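Local coordinates for iron-containing alcohol dehydrogenase (Ralstonia eutropha, PDB 3JZD), which probably reduces maleylacetate to 3-oxoadipate with NADH or NADPH, as a homodimeric member of the iron-containing alcohol dehydrogenase family, at residues 105-110 / 132-137. Residues are numbered along the deposited sequence; the frame is centred on the assembly and turned at random.
Sequences GKAIAL and YGLTEA
Leu110 lays one methyl over a face of the Tyr132 ring, its CD2 standing 3.5 Å from the ring centroid in a CH-pi contact. The approach is nearly perpendicular, 16° off the ring normal, and the methyl is displaced toward the CE1 and CZ rim. The two side chains cross at about a right angle. Tyr132 CG sits between its own backbone N and carbonyl carbon (chi1 60°), which places the ring beside Leu110, its face turned to that side chain; a branched leucine offers it a methyl, while the broad aromatic face gives that methyl a flat bed. One turn earlier in the helix, Lys106 contributes only its aliphatic base, CB lying 4.2 Å from CB of Tyr132. From there its extended chain carries NZ away to hydrogen bonds with the carbonyl oxygens of Val131, Thr129 and Ser126, so the buried ammonium is satisfied by backbone beside the bound NAD, which Lys106 also touches. Ala107, small enough to let the strand come near, meets CD2 of Leu134 through its CB at 3.9 Å; the leucine's long branched end spans the gap and also touches Val73. Segments 105-110 and 132-136 run nearly at right angles, 96° between their axes, joined by side-chain contacts. Helix 99-112, which begins at NAD-binding Gly99 and Ser100 and connects parallel strands 92-97 and 116-120, is thereby tied to the antiparallel pair 131-136 and 139-144, which carries NAD-binding Val131 and Lys140, while helix 75-88 packs against Ala107 through Ala78.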
ATOM      1  N   GLY A 105      -2.820  -8.407 -23.146  1.00 19.23           N
ATOM      2  CA  GLY A 105      -2.886  -6.938 -23.016  1.00 18.22           C
ATOM      3  C   GLY A 105      -1.494  -6.374 -22.765  1.00 17.98           C
ATOM      4  O   GLY A 105      -1.103  -5.372 -23.383  1.00 17.28           O
ATOM      5  N   LYS A 106      -0.744  -7.044 -21.885  1.00 18.53           N
ATOM      6  CA  LYS A 106       0.624  -6.646 -21.541  1.00 20.58           C
ATOM      7  C   LYS A 106       1.513  -6.686 -22.771  1.00 22.08           C
ATOM      8  O   LYS A 106       2.362  -5.820 -22.919  1.00 21.85           O
ATOM      9  CB  LYS A 106       1.231  -7.531 -20.438  1.00 20.33           C
ATOM     10  CG  LYS A 106       0.624  -7.305 -19.059  1.00 20.19           C
ATOM     11  CD  LYS A 106       1.345  -8.084 -17.964  1.00 19.55           C
ATOM     12  CE  LYS A 106       0.962  -7.643 -16.560  1.00 21.88           C
ATOM     13  NZ  LYS A 106       1.745  -8.384 -15.504  1.00 18.72           N
ATOM     14  N   ALA A 107       1.316  -7.695 -23.628  1.00 22.44           N
ATOM     15  CA  ALA A 107       2.121  -7.846 -24.837  1.00 21.89           C
ATOM     16  C   ALA A 107       1.818  -6.721 -25.786  1.00 22.59           C
ATOM     17  O   ALA A 107       2.710  -6.178 -26.387  1.00 23.49           O
ATOM     18  CB  ALA A 107       1.859  -9.208 -25.512  1.00 20.73           C
ATOM     19  N   ILE A 108       0.542  -6.372 -25.937  1.00 23.87           N
ATOM     20  CA  ILE A 108       0.169  -5.259 -26.830  1.00 23.96           C
ATOM     21  C   ILE A 108       0.785  -3.953 -26.312  1.00 23.97           C
ATOM     22  O   ILE A 108       1.278  -3.140 -27.092  1.00 26.11           O
ATOM     23  CB  ILE A 108      -1.378  -5.119 -26.953  1.00 24.27           C
ATOM     24  CG1 ILE A 108      -1.975  -6.358 -27.617  1.00 21.63           C
ATOM     25  CG2 ILE A 108      -1.798  -3.857 -27.732  1.00 17.55           C
ATOM     26  CD1 ILE A 108      -3.472  -6.389 -27.532  1.00 14.18           C
ATOM     27  N   ALA A 109       0.764  -3.770 -25.002  1.00 22.73           N
ATOM     28  CA  ALA A 109       1.259  -2.556 -24.372  1.00 23.19           C
ATOM     29  C   ALA A 109       2.755  -2.498 -24.499  1.00 23.44           C
ATOM     30  O   ALA A 109       3.298  -1.416 -24.656  1.00 22.25           O
ATOM     31  CB  ALA A 109       0.856  -2.473 -22.923  1.00 22.55           C
ATOM     32  N   LEU A 110       3.408  -3.659 -24.443  1.00 24.12           N
ATOM     33  CA  LEU A 110       4.854  -3.721 -24.631  1.00 25.39           C
ATOM     34  C   LEU A 110       5.263  -3.191 -26.011  1.00 25.14           C
ATOM     35  O   LEU A 110       6.227  -2.469 -26.115  1.00 25.87           O
ATOM     36  CB  LEU A 110       5.364  -5.147 -24.478  1.00 25.83           C
ATOM     37  CG  LEU A 110       6.894  -5.314 -24.432  1.00 27.12           C
ATOM     38  CD1 LEU A 110       7.490  -4.408 -23.376  1.00 25.62           C
ATOM     39  CD2 LEU A 110       7.273  -6.764 -24.140  1.00 23.53           C
ATOM     40  N   TYR A 132       5.816  -9.303 -17.786  1.00 21.86           N
ATOM     41  CA  TYR A 132       5.119  -9.857 -18.939  1.00 23.78           C
ATOM     42  C   TYR A 132       5.770 -11.181 -19.312  1.00 25.10           C
ATOM     43  O   TYR A 132       6.902 -11.478 -18.908  1.00 24.26           O
ATOM     44  CB  TYR A 132       5.166  -8.913 -20.143  1.00 25.12           C
ATOM     45  CG  TYR A 132       6.564  -8.603 -20.607  1.00 28.56           C
ATOM     46  CD1 TYR A 132       7.207  -9.411 -21.554  1.00 34.37           C
ATOM     47  CD2 TYR A 132       7.254  -7.526 -20.091  1.00 29.95           C
ATOM     48  CE1 TYR A 132       8.493  -9.138 -21.951  1.00 35.19           C
ATOM     49  CE2 TYR A 132       8.538  -7.242 -20.493  1.00 33.88           C
ATOM     50  CZ  TYR A 132       9.148  -8.050 -21.415  1.00 36.23           C
ATOM     51  OH  TYR A 132      10.421  -7.750 -21.802  1.00 39.79           O
ATOM     52  N   GLY A 133       5.048 -11.959 -20.109  1.00 25.94           N
ATOM     53  CA  GLY A 133       5.513 -13.257 -20.578  1.00 27.23           C
ATOM     54  C   GLY A 133       5.138 -13.479 -22.029  1.00 26.65           C
ATOM     55  O   GLY A 133       4.068 -13.085 -22.462  1.00 24.73           O
ATOM     56  N   LEU A 134       6.034 -14.117 -22.770  1.00 27.54           N
ATOM     57  CA  LEU A 134       5.819 -14.431 -24.180  1.00 28.29           C
ATOM     58  C   LEU A 134       6.350 -15.839 -24.411  1.00 29.07           C
ATOM     59  O   LEU A 134       7.413 -16.192 -23.908  1.00 28.74           O
ATOM     60  CB  LEU A 134       6.568 -13.432 -25.070  1.00 27.01           C
ATOM     61  CG  LEU A 134       6.061 -11.995 -25.061  1.00 29.04           C
ATOM     62  CD1 LEU A 134       6.951 -11.108 -25.972  1.00 26.38           C
ATOM     63  CD2 LEU A 134       4.601 -11.965 -25.524  1.00 26.07           C
ATOM     64  N   THR A 135       5.604 -16.670 -25.108  1.00 29.91           N
ATOM     65  CA  THR A 135       6.102 -18.022 -25.364  1.00 31.66           C
ATOM     66  C   THR A 135       6.576 -18.064 -26.810  1.00 32.63           C
ATOM     67  O   THR A 135       5.804 -17.769 -27.726  1.00 31.77           O
ATOM     68  CB  THR A 135       5.062 -19.113 -25.075  1.00 31.58           C
ATOM     69  OG1 THR A 135       4.618 -18.968 -23.727  1.00 29.09           O
ATOM     70  CG2 THR A 135       5.684 -20.524 -25.264  1.00 30.19           C
ATOM     71  N   GLU A 136       7.857 -18.387 -26.981  1.00 34.64           N
ATOM     72  CA  GLU A 136       8.494 -18.436 -28.283  1.00 37.66           C
ATOM     73  C   GLU A 136       9.154 -19.796 -28.455  1.00 38.13           C
ATOM     74  O   GLU A 136       9.909 -20.259 -27.581  1.00 36.75           O
ATOM     75  CB  GLU A 136       9.528 -17.320 -28.371  1.00 39.03           C
ATOM     76  CG  GLU A 136       9.858 -16.873 -29.799  1.00 46.60           C
ATOM     77  CD  GLU A 136      10.536 -15.491 -29.838  1.00 55.26           C
ATOM     78  OE1 GLU A 136      10.820 -14.936 -28.737  1.00 61.86           O
ATOM     79  OE2 GLU A 136      10.770 -14.956 -30.959  1.00 57.61           O
ATOM     80  N   ALA A 137       8.863 -20.445 -29.577  1.00 39.82           N
ATOM     81  CA  ALA A 137       9.414 -21.774 -29.861  1.00 40.72           C
ATOM     82  C   ALA A 137       9.282 -22.678 -28.643  1.00 40.95           C
ATOM     83  O   ALA A 137      10.230 -23.375 -28.296  1.00 41.77           O
ATOM     84  CB  ALA A 137      10.875 -21.673 -30.277  1.00 40.53           C
TER